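Local coordinates for protein fanconi-associated nuclease 1 homolog (Pseudomonas aeruginosa, PDB 5Y7Q) that belongs to the Fanconi-associated nuclease 1 family and is a largely helical multidomain protein with a VRR-NUC domain, modelled here with bound nucleic acid, at residues Ala402-Glu407 against Ile530-Ala535; Asn408-Ser413 against Glu489-Glu494; Arg278-Leu283 against Arg304-Pro309. One frame throughout, in Å; residues are numbered along the deposited sequence.

Overall arrangement
From the N terminus, contact 3 forms first: helix 273-292 meets the loop after helix 296-304, closing a short, mostly helical loop. Contact 1 opens next on strand 402-405, and contact 2 opens directly after it at the start of helix 409-418. Contact 2 closes at 489-494, before contact 1 closes at 530-535, so it is nested inside the longer loop. Their centres lie about 11 Å apart, and they touch where Leu-490 meets the backbone of Tyr-405 and Val-406 and where Leu-410 meets Ile-530 and Phe-532, tying the sheet to helix 409-418 and the loop before helix 493-502. Contact 3 lies about 40 Å from contact 1, centre to centre.

Contact 1 of 3, residues Ala402-Glu407 against Ile530-Ala535; sequences AVHYVE and IQFWPA
Ala-402 and His-404 pair with Phe-532 and Ile-530 as the two hydrogen-bonded pairs of an antiparallel strand pairing, with the non-hydrogen-bonded pair Val-403 and Gln-531 between them. The strand axes approach to 4.6 Å and their directions differ by 158°. Four backbone bonds make the join; they include Ala-402 N to Phe-532 O at 3.0 Å and, at the other pair, Ile-530 N to His-404 O at 2.9 Å.

The closely packed side is the one where Ile-530, Phe-532 and Val-406, from the chain that follows strand 402-405, are all buried. Val-406 CG2 lies 3.4 Å from Ile-530 CG2, the two side chains crossing at a slant. Ile-530 CG1 is anti to the backbone N (chi1 -173°), which leaves CG2 turned to Val-406 while the longer branch leads away from the segment. On the same face, the side chains of His-404 and Phe-532 cross at about a right angle, and His-404 CD2 approaches the edge of the Phe-532 ring, 3.9 Å from its CD2. The polar end of His-404 is held beyond the pair, its NE2 hydrogen-bonded to Gln-498 of helix 493-502, and that helix also touches Ala-402 and Phe-532. Across the sheet, Val-403 CG2 lies alongside Gln-531 CB at 3.7 Å, with Leu-396 of helix 388-396 against both side chains.

The other end is looser. Ala-402 is partly exposed and its CB comes no nearer than 4.2 Å to Phe-532 O, while past Trp-533 the chain turns out through Pro-534 and Ala-535 into solvent.

Strand 402-405 is one of the two outermost strands of the mixed sheet that includes strands of the VRR-NUC region. Backbone bonds set its register, while mainly apolar side chains, together with one imidazole hydrogen-bonded to Gln-498, join both faces of the sheet to helices.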
loop_
_atom_site.group_PDB
_atom_site.type_symbol
_atom_site.label_atom_id
_atom_site.label_comp_id
_atom_site.label_asym_id
_atom_site.label_seq_id
_atom_site.Cartn_x
_atom_site.Cartn_y
_atom_site.Cartn_z
ATOM N N ALA A 402 -11.682 -27.248 17.693
ATOM C CA ALA A 402 -12.081 -26.264 16.688
ATOM C C ALA A 402 -10.833 -25.650 16.081
ATOM O O ALA A 402 -9.967 -25.161 16.807
ATOM C CB ALA A 402 -12.944 -25.160 17.292
ATOM N N VAL A 403 -10.723 -25.680 14.763
ATOM C CA VAL A 403 -9.501 -25.243 14.097
ATOM C C VAL A 403 -9.843 -24.115 13.137
ATOM O O VAL A 403 -10.782 -24.228 12.340
ATOM C CB VAL A 403 -8.810 -26.407 13.367
ATOM C CG1 VAL A 403 -7.453 -25.992 12.888
ATOM C CG2 VAL A 403 -8.714 -27.591 14.287
ATOM N N HIS A 404 -9.074 -23.036 13.212
ATOM C CA HIS A 404 -9.304 -21.841 12.417
ATOM C C HIS A 404 -8.059 -21.467 11.630
ATOM O O HIS A 404 -6.932 -21.550 12.136
ATOM C CB HIS A 404 -9.728 -20.700 13.313
ATOM C CG HIS A 404 -10.974 -20.997 14.081
ATOM N ND1 HIS A 404 -12.237 -20.791 13.565
ATOM C CD2 HIS A 404 -11.155 -21.509 15.319
ATOM C CE1 HIS A 404 -13.142 -21.150 14.458
ATOM N NE2 HIS A 404 -12.510 -21.585 15.531
ATOM N N TYR A 405 -8.280 -21.069 10.382
ATOM C CA TYR A 405 -7.233 -20.568 9.505
ATOM C C TYR A 405 -7.253 -19.048 9.640
ATOM O O TYR A 405 -8.149 -18.381 9.110
ATOM C CB TYR A 405 -7.508 -21.034 8.078
ATOM C CG TYR A 405 -6.409 -20.783 7.077
ATOM C CD1 TYR A 405 -6.553 -21.168 5.753
ATOM C CD2 TYR A 405 -5.223 -20.179 7.456
ATOM C CE1 TYR A 405 -5.551 -20.938 4.833
ATOM C CE2 TYR A 405 -4.218 -19.946 6.546
ATOM C CZ TYR A 405 -4.383 -20.322 5.233
ATOM O OH TYR A 405 -3.361 -20.080 4.334
ATOM N N VAL A 406 -6.245 -18.502 10.313
ATOM C CA VAL A 406 -6.270 -17.121 10.785
ATOM C C VAL A 406 -5.022 -16.346 10.373
ATOM O O VAL A 406 -5.137 -15.210 9.921
ATOM C CB VAL A 406 -6.470 -17.077 12.303
ATOM C CG1 VAL A 406 -7.891 -17.399 12.600
ATOM C CG2 VAL A 406 -5.527 -18.052 12.976
ATOM N N GLU A 407 -3.837 -16.857 10.703
ATOM C CA GLU A 407 -2.543 -16.366 10.209
ATOM C C GLU A 407 -2.356 -14.871 10.472
ATOM O O GLU A 407 -2.393 -14.030 9.581
ATOM C CB GLU A 407 -2.318 -16.704 8.726
ATOM C CG GLU A 407 -3.237 -16.096 7.683
ATOM C CD GLU A 407 -2.773 -16.383 6.260
ATOM O OE1 GLU A 407 -1.573 -16.706 6.079
ATOM O OE2 GLU A 407 -3.612 -16.297 5.331
ATOM N N ILE A 530 -4.893 -21.966 14.165
ATOM C CA ILE A 530 -4.991 -21.998 15.607
ATOM C C ILE A 530 -6.122 -22.968 15.982
ATOM O O ILE A 530 -7.206 -22.945 15.387
ATOM C CB ILE A 530 -5.213 -20.572 16.153
ATOM C CG1 ILE A 530 -5.136 -20.575 17.697
ATOM C CG2 ILE A 530 -6.534 -19.967 15.566
ATOM C CD1 ILE A 530 -4.929 -19.195 18.364
ATOM N N GLN A 531 -5.866 -23.858 16.927
ATOM C CA GLN A 531 -6.901 -24.783 17.346
ATOM C C GLN A 531 -7.189 -24.596 18.830
ATOM O O GLN A 531 -6.284 -24.325 19.633
ATOM C CB GLN A 531 -6.555 -26.252 17.028
ATOM C CG GLN A 531 -5.098 -26.619 16.929
ATOM C CD GLN A 531 -4.900 -28.132 17.029
ATOM O OE1 GLN A 531 -5.871 -28.898 16.982
ATOM N NE2 GLN A 531 -3.651 -28.567 17.188
ATOM N N PHE A 532 -8.469 -24.713 19.163
ATOM C CA PHE A 532 -8.980 -24.499 20.497
ATOM C C PHE A 532 -9.643 -25.773 20.986
ATOM O O PHE A 532 -10.311 -26.489 20.223
ATOM C CB PHE A 532 -9.988 -23.345 20.536
ATOM C CG PHE A 532 -9.406 -22.009 20.144
ATOM C CD1 PHE A 532 -8.477 -21.373 20.957
ATOM C CD2 PHE A 532 -9.797 -21.383 18.963
ATOM C CE1 PHE A 532 -7.945 -20.146 20.592
ATOM C CE2 PHE A 532 -9.272 -20.165 18.600
ATOM C CZ PHE A 532 -8.351 -19.544 19.404
ATOM N N TRP A 533 -9.448 -26.039 22.268
ATOM C CA TRP A 533 -10.178 -27.068 22.993
ATOM C C TRP A 533 -10.918 -26.290 24.074
ATOM O O TRP A 533 -10.349 -26.000 25.146
ATOM C CB TRP A 533 -9.238 -28.120 23.570
ATOM C CG TRP A 533 -8.444 -28.967 22.565
ATOM C CD1 TRP A 533 -8.810 -30.183 22.046
ATOM C CD2 TRP A 533 -7.138 -28.681 22.025
ATOM N NE1 TRP A 533 -7.823 -30.664 21.214
ATOM C CE2 TRP A 533 -6.782 -29.771 21.188
ATOM C CE3 TRP A 533 -6.240 -27.611 22.158
ATOM C CZ2 TRP A 533 -5.568 -29.815 20.482
ATOM C CZ3 TRP A 533 -5.029 -27.661 21.454
ATOM C CH2 TRP A 533 -4.708 -28.755 20.630
ATOM N N PRO A 534 -12.143 -25.828 23.785
ATOM C CA PRO A 534 -12.866 -24.971 24.746
ATOM C C PRO A 534 -13.200 -25.645 26.052
ATOM O O PRO A 534 -13.492 -24.932 27.017
ATOM C CB PRO A 534 -14.146 -24.577 23.989
ATOM C CG PRO A 534 -14.219 -25.491 22.805
ATOM C CD PRO A 534 -12.793 -25.834 22.462
ATOM N N ALA A 535 -13.178 -26.980 26.112
ATOM C CA ALA A 535 -13.459 -27.682 27.365
ATOM C C ALA A 535 -12.435 -27.331 28.436
ATOM O O ALA A 535 -12.791 -26.964 29.564
ATOM C CB ALA A 535 -13.484 -29.195 27.132
#

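Contact 2 of 3, residues Asn408-Ser413 against Glu489-Glu494; sequences NGLINS and ELLGEE
Leu-491 reaches the first turn of helix 409-418 with both of its methyl groups. Its CB remains at a distance, 4.8 Å from Ser-413 OG, and CG is no closer to the helix, 4.8 Å from Ser-413 CB; neither atom makes the contact. The work is done at the tip. With CG anti to the backbone N (chi1 -179°), the side chain runs outward from the loop before its branches divide. CD1 meets the end of Leu-410, 3.9 Å from its CD1, the two leucine side chains crossing at about a right angle. CD2 takes the other branch to Ser-413, 3.6 Å from CB, with OG slightly farther off.

One residue earlier, Leu-490 also ends in a methyl contact. Its CD2 rests 3.6 Å from Gly-409 CA, directly on the backbone, because this position has no side chain in between.

Ser-413 presents carbon to Leu-491 and keeps its hydroxyl busy elsewhere. OG donates to Gly-409 O at 2.6 Å, nearly in line with the carbonyl (C=O...donor angle 162°), and accepts from the backbone N of Tyr-487, just ahead of 489-494. Gly-409 O also takes the helical bond from Ser-413 N at 3.0 Å, so two donors of one residue grip this single oxygen.

Helix 493-502 extends the apolar cluster, with Ala-499 against Leu-410 and Leu-496 against Leu-491. The backbone of Leu-491 is held separately, its O hydrogen-bonded to Tyr-475 OH.

No hydrogen bond runs directly between 408-413 and 489-494. What joins helix 409-418 to the approach to helix 493-502 is therefore apolar adhesion, while the Ser-413 hydroxyl links Gly-409 O to the backbone N of Tyr-487, just before the second segment.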
loop_
_atom_site.group_PDB
_atom_site.type_symbol
_atom_site.label_atom_id
_atom_site.label_comp_id
_atom_site.label_asym_id
_atom_site.label_seq_id
_atom_site.Cartn_x
_atom_site.Cartn_y
_atom_site.Cartn_z
ATOM N N ASN A 408 -2.126 -14.571 11.740
ATOM C CA ASN A 408 -1.860 -13.238 12.286
ATOM C C ASN A 408 -3.073 -12.307 12.220
ATOM O O ASN A 408 -3.020 -11.227 12.797
ATOM C CB ASN A 408 -0.602 -12.558 11.693
ATOM C CG ASN A 408 -0.813 -11.949 10.325
ATOM O OD1 ASN A 408 -1.655 -11.075 10.143
ATOM N ND2 ASN A 408 0.005 -12.376 9.353
ATOM N N GLY A 409 -4.194 -12.730 11.639
ATOM C CA GLY A 409 -5.388 -11.912 11.707
ATOM C C GLY A 409 -6.108 -11.937 13.043
ATOM O O GLY A 409 -6.740 -10.944 13.430
ATOM N N LEU A 410 -6.054 -13.056 13.762
ATOM C CA LEU A 410 -6.743 -13.100 15.050
ATOM C C LEU A 410 -5.997 -12.289 16.104
ATOM O O LEU A 410 -6.592 -11.453 16.795
ATOM C CB LEU A 410 -6.929 -14.537 15.509
ATOM C CG LEU A 410 -7.292 -14.560 16.992
ATOM C CD1 LEU A 410 -8.718 -14.058 17.199
ATOM C CD2 LEU A 410 -7.075 -15.946 17.580
ATOM N N ILE A 411 -4.684 -12.494 16.219
ATOM C CA ILE A 411 -3.927 -11.778 17.238
ATOM C C ILE A 411 -3.875 -10.282 16.940
ATOM O O ILE A 411 -4.067 -9.456 17.845
ATOM C CB ILE A 411 -2.533 -12.395 17.372
ATOM C CG1 ILE A 411 -2.708 -13.789 17.937
ATOM C CG2 ILE A 411 -1.656 -11.559 18.269
ATOM C CD1 ILE A 411 -1.438 -14.536 18.103
ATOM N N ASN A 412 -3.623 -9.900 15.680
ATOM C CA ASN A 412 -3.674 -8.481 15.343
ATOM C C ASN A 412 -5.054 -7.916 15.617
ATOM O O ASN A 412 -5.177 -6.823 16.176
ATOM C CB ASN A 412 -3.282 -8.238 13.893
ATOM C CG ASN A 412 -1.830 -8.520 13.642
ATOM O OD1 ASN A 412 -1.116 -8.930 14.552
ATOM N ND2 ASN A 412 -1.388 -8.342 12.405
ATOM N N SER A 413 -6.109 -8.666 15.284
ATOM C CA SER A 413 -7.447 -8.155 15.543
ATOM C C SER A 413 -7.649 -7.890 17.022
ATOM O O SER A 413 -8.043 -6.791 17.412
ATOM C CB SER A 413 -8.490 -9.123 15.012
ATOM O OG SER A 413 -8.511 -9.049 13.598
ATOM N N GLU A 489 -13.981 -9.579 8.561
ATOM C CA GLU A 489 -14.434 -10.686 7.736
ATOM C C GLU A 489 -13.995 -12.005 8.353
ATOM O O GLU A 489 -14.756 -12.982 8.384
ATOM C CB GLU A 489 -13.878 -10.508 6.317
ATOM C CG GLU A 489 -13.621 -8.999 5.884
ATOM C CD GLU A 489 -12.343 -8.338 6.513
ATOM O OE1 GLU A 489 -11.393 -9.093 6.874
ATOM O OE2 GLU A 489 -12.305 -7.072 6.650
ATOM N N LEU A 490 -12.777 -12.023 8.896
ATOM C CA LEU A 490 -12.149 -13.201 9.463
ATOM C C LEU A 490 -12.613 -13.499 10.879
ATOM O O LEU A 490 -12.549 -14.665 11.302
ATOM C CB LEU A 490 -10.636 -13.008 9.461
ATOM C CG LEU A 490 -9.841 -13.928 10.382
ATOM C CD1 LEU A 490 -9.737 -15.303 9.750
ATOM C CD2 LEU A 490 -8.478 -13.361 10.685
ATOM N N LEU A 491 -13.069 -12.483 11.626
ATOM C CA LEU A 491 -13.299 -12.640 13.057
ATOM C C LEU A 491 -14.800 -12.683 13.317
ATOM O O LEU A 491 -15.397 -11.698 13.760
ATOM C CB LEU A 491 -12.618 -11.473 13.800
ATOM C CG LEU A 491 -12.667 -11.362 15.325
ATOM C CD1 LEU A 491 -12.129 -12.625 15.931
ATOM C CD2 LEU A 491 -11.834 -10.193 15.765
ATOM N N GLY A 492 -15.350 -13.890 13.269
ATOM C CA GLY A 492 -16.753 -14.087 13.550
ATOM C C GLY A 492 -16.966 -14.247 15.018
ATOM O O GLY A 492 -16.014 -14.446 15.761
ATOM N N GLU A 493 -18.224 -14.137 15.449
ATOM C CA GLU A 493 -18.450 -14.085 16.888
ATOM C C GLU A 493 -17.889 -15.327 17.575
ATOM O O GLU A 493 -17.287 -15.225 18.652
ATOM C CB GLU A 493 -19.927 -13.898 17.191
ATOM C CG GLU A 493 -20.195 -12.701 18.072
ATOM C CD GLU A 493 -21.637 -12.653 18.504
ATOM O OE1 GLU A 493 -22.496 -13.057 17.688
ATOM O OE2 GLU A 493 -21.911 -12.247 19.658
ATOM N N GLU A 494 -18.002 -16.499 16.930
ATOM C CA GLU A 494 -17.561 -17.738 17.570
ATOM C C GLU A 494 -16.044 -17.775 17.725
ATOM O O GLU A 494 -15.525 -18.094 18.802
ATOM C CB GLU A 494 -18.061 -18.957 16.788
ATOM C CG GLU A 494 -19.526 -18.868 16.334
ATOM C CD GLU A 494 -20.552 -19.010 17.467
ATOM O OE1 GLU A 494 -20.156 -19.244 18.635
ATOM O OE2 GLU A 494 -21.769 -18.898 17.180
#

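Contact 3 of 3, residues Arg278-Leu283 against Arg304-Pro309; sequences RRVKLL and RQSSHP
Val-280 CG1 meets the His-308 imidazole at its edge, in the ring plane, and lies 3.6 Å from His-308 CB. One face of the ring carries Pro-309 CD, 3.3 Å above the plane and displaced toward the rim. Lys-281 approaches obliquely: its CA is 3.7 Å from His-308 ND1, and farther out the two side chains run side by side, Lys-281 CG lying 4.0 Å from CE1. His-308 CG anti to the backbone N (chi1 -171°) carries the ring across helix 273-292 to lie beside Lys-281, where the ring of Phe-284 also meets it. The second flat group, the Arg-279 guanidinium, only skirts Gln-305 O; its NH1 is salt-bridged to Glu-276 within its own helix.

The polar link is made by Ser-306. Its OG donates to Val-280 O at 3.1 Å, but from above the carbonyl plane, 46° out of it, and at a bent C=O...donor angle of 115°. The same OG accepts from His-308 N at 3.1 Å, which forms an ST turn.

Next to it, Leu-283 CD1 touches Gln-305 CG at 3.7 Å, the side chains crossing at about a right angle, while Leu-265 packs on Leu-283 from another loop.

One hydroxyl thus serves both as donor to the helix and as acceptor within the loop. The chemistry implies that the connection between helices 296-304 and 311-321 is shaped by the ST turn and held to helix 273-292 by that poorly aligned bond plus the valine, leucine and histidine contacts around it.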
loop_
_atom_site.group_PDB
_atom_site.type_symbol
_atom_site.label_atom_id
_atom_site.label_comp_id
_atom_site.label_asym_id
_atom_site.label_seq_id
_atom_site.Cartn_x
_atom_site.Cartn_y
_atom_site.Cartn_z
ATOM N N ARG A 278 9.676 8.337 1.991
ATOM C CA ARG A 278 9.393 8.155 0.568
ATOM C C ARG A 278 10.678 8.129 -0.252
ATOM O O ARG A 278 10.872 7.250 -1.106
ATOM C CB ARG A 278 8.485 9.277 0.072
ATOM C CG ARG A 278 7.428 9.736 1.064
ATOM C CD ARG A 278 6.091 9.104 0.750
ATOM N NE ARG A 278 5.877 9.062 -0.685
ATOM C CZ ARG A 278 5.004 8.263 -1.273
ATOM N NH1 ARG A 278 4.268 7.450 -0.529
ATOM N NH2 ARG A 278 4.875 8.279 -2.599
ATOM N N ARG A 279 11.562 9.102 -0.020
ATOM C CA ARG A 279 12.811 9.127 -0.776
ATOM C C ARG A 279 13.582 7.838 -0.588
ATOM O O ARG A 279 14.063 7.223 -1.554
ATOM C CB ARG A 279 13.690 10.284 -0.329
ATOM C CG ARG A 279 15.079 10.166 -0.900
ATOM C CD ARG A 279 15.875 11.419 -0.700
ATOM N NE ARG A 279 16.730 11.274 0.465
ATOM C CZ ARG A 279 17.992 10.868 0.394
ATOM N NH1 ARG A 279 18.714 10.754 1.506
ATOM N NH2 ARG A 279 18.531 10.588 -0.793
ATOM N N VAL A 280 13.707 7.427 0.667
ATOM C CA VAL A 280 14.556 6.304 1.035
ATOM C C VAL A 280 13.995 4.999 0.463
ATOM O O VAL A 280 14.747 4.135 -0.018
ATOM C CB VAL A 280 14.694 6.310 2.574
ATOM C CG1 VAL A 280 13.929 5.161 3.240
ATOM C CG2 VAL A 280 16.158 6.433 3.001
ATOM N N LYS A 281 12.662 4.869 0.440
ATOM C CA LYS A 281 12.043 3.742 -0.242
ATOM C C LYS A 281 12.417 3.740 -1.716
ATOM O O LYS A 281 12.771 2.694 -2.283
ATOM C CB LYS A 281 10.520 3.795 -0.062
ATOM C CG LYS A 281 9.779 2.609 -0.687
ATOM C CD LYS A 281 8.254 2.690 -0.483
ATOM C CE LYS A 281 7.523 1.437 -1.019
ATOM N NZ LYS A 281 6.030 1.606 -1.087
ATOM N N LEU A 282 12.383 4.916 -2.344
ATOM C CA LEU A 282 12.647 4.983 -3.776
ATOM C C LEU A 282 14.073 4.542 -4.094
ATOM O O LEU A 282 14.299 3.706 -4.980
ATOM C CB LEU A 282 12.378 6.401 -4.249
ATOM C CG LEU A 282 12.346 6.747 -5.707
ATOM C CD1 LEU A 282 11.166 6.086 -6.318
ATOM C CD2 LEU A 282 12.215 8.239 -5.762
ATOM N N LEU A 283 15.050 5.092 -3.371
ATOM C CA LEU A 283 16.419 4.594 -3.477
ATOM C C LEU A 283 16.464 3.078 -3.364
ATOM O O LEU A 283 17.128 2.399 -4.162
ATOM C CB LEU A 283 17.293 5.209 -2.390
ATOM C CG LEU A 283 17.639 6.657 -2.670
ATOM C CD1 LEU A 283 18.485 7.175 -1.527
ATOM C CD2 LEU A 283 18.378 6.755 -3.984
ATOM N N ARG A 304 23.337 1.514 0.494
ATOM C CA ARG A 304 24.077 2.114 1.595
ATOM C C ARG A 304 23.630 3.533 1.889
ATOM O O ARG A 304 23.700 3.964 3.042
ATOM C CB ARG A 304 25.577 2.073 1.326
ATOM C CG ARG A 304 26.201 0.798 1.877
ATOM C CD ARG A 304 27.429 1.068 2.682
ATOM N NE ARG A 304 28.589 0.611 1.940
ATOM C CZ ARG A 304 29.826 0.653 2.411
ATOM N NH1 ARG A 304 30.044 1.143 3.633
ATOM N NH2 ARG A 304 30.835 0.208 1.658
ATOM N N GLN A 305 23.140 4.274 0.900
ATOM C CA GLN A 305 22.664 5.620 1.227
ATOM C C GLN A 305 21.179 5.658 1.604
ATOM O O GLN A 305 20.606 6.743 1.714
ATOM C CB GLN A 305 22.979 6.609 0.100
ATOM C CG GLN A 305 22.107 6.567 -1.099
ATOM C CD GLN A 305 22.803 7.194 -2.282
ATOM O OE1 GLN A 305 22.273 8.120 -2.913
ATOM N NE2 GLN A 305 24.011 6.708 -2.587
ATOM N N SER A 306 20.546 4.507 1.794
ATOM C CA SER A 306 19.157 4.432 2.224
ATOM C C SER A 306 19.043 3.900 3.654
ATOM O O SER A 306 19.706 2.918 4.023
ATOM C CB SER A 306 18.361 3.537 1.273
ATOM O OG SER A 306 17.091 3.242 1.816
ATOM N N SER A 307 18.198 4.550 4.460
ATOM C CA SER A 307 17.875 4.097 5.813
ATOM C C SER A 307 16.624 3.224 5.847
ATOM O O SER A 307 16.127 2.901 6.933
ATOM C CB SER A 307 17.720 5.291 6.769
ATOM O OG SER A 307 16.630 6.127 6.416
ATOM N N HIS A 308 16.093 2.873 4.682
ATOM C CA HIS A 308 14.937 1.994 4.584
ATOM C C HIS A 308 15.177 0.705 5.373
ATOM O O HIS A 308 16.302 0.186 5.392
ATOM C CB HIS A 308 14.667 1.682 3.108
ATOM C CG HIS A 308 13.377 0.970 2.858
ATOM N ND1 HIS A 308 12.172 1.630 2.764
ATOM C CD2 HIS A 308 13.104 -0.343 2.677
ATOM C CE1 HIS A 308 11.210 0.751 2.541
ATOM N NE2 HIS A 308 11.749 -0.454 2.487
ATOM N N PRO A 309 14.160 0.161 6.034
ATOM C CA PRO A 309 14.385 -1.033 6.863
ATOM C C PRO A 309 14.799 -2.228 6.009
ATOM O O PRO A 309 14.189 -2.518 4.978
ATOM C CB PRO A 309 13.026 -1.246 7.540
ATOM C CG PRO A 309 12.058 -0.616 6.611
ATOM C CD PRO A 309 12.754 0.586 6.051
#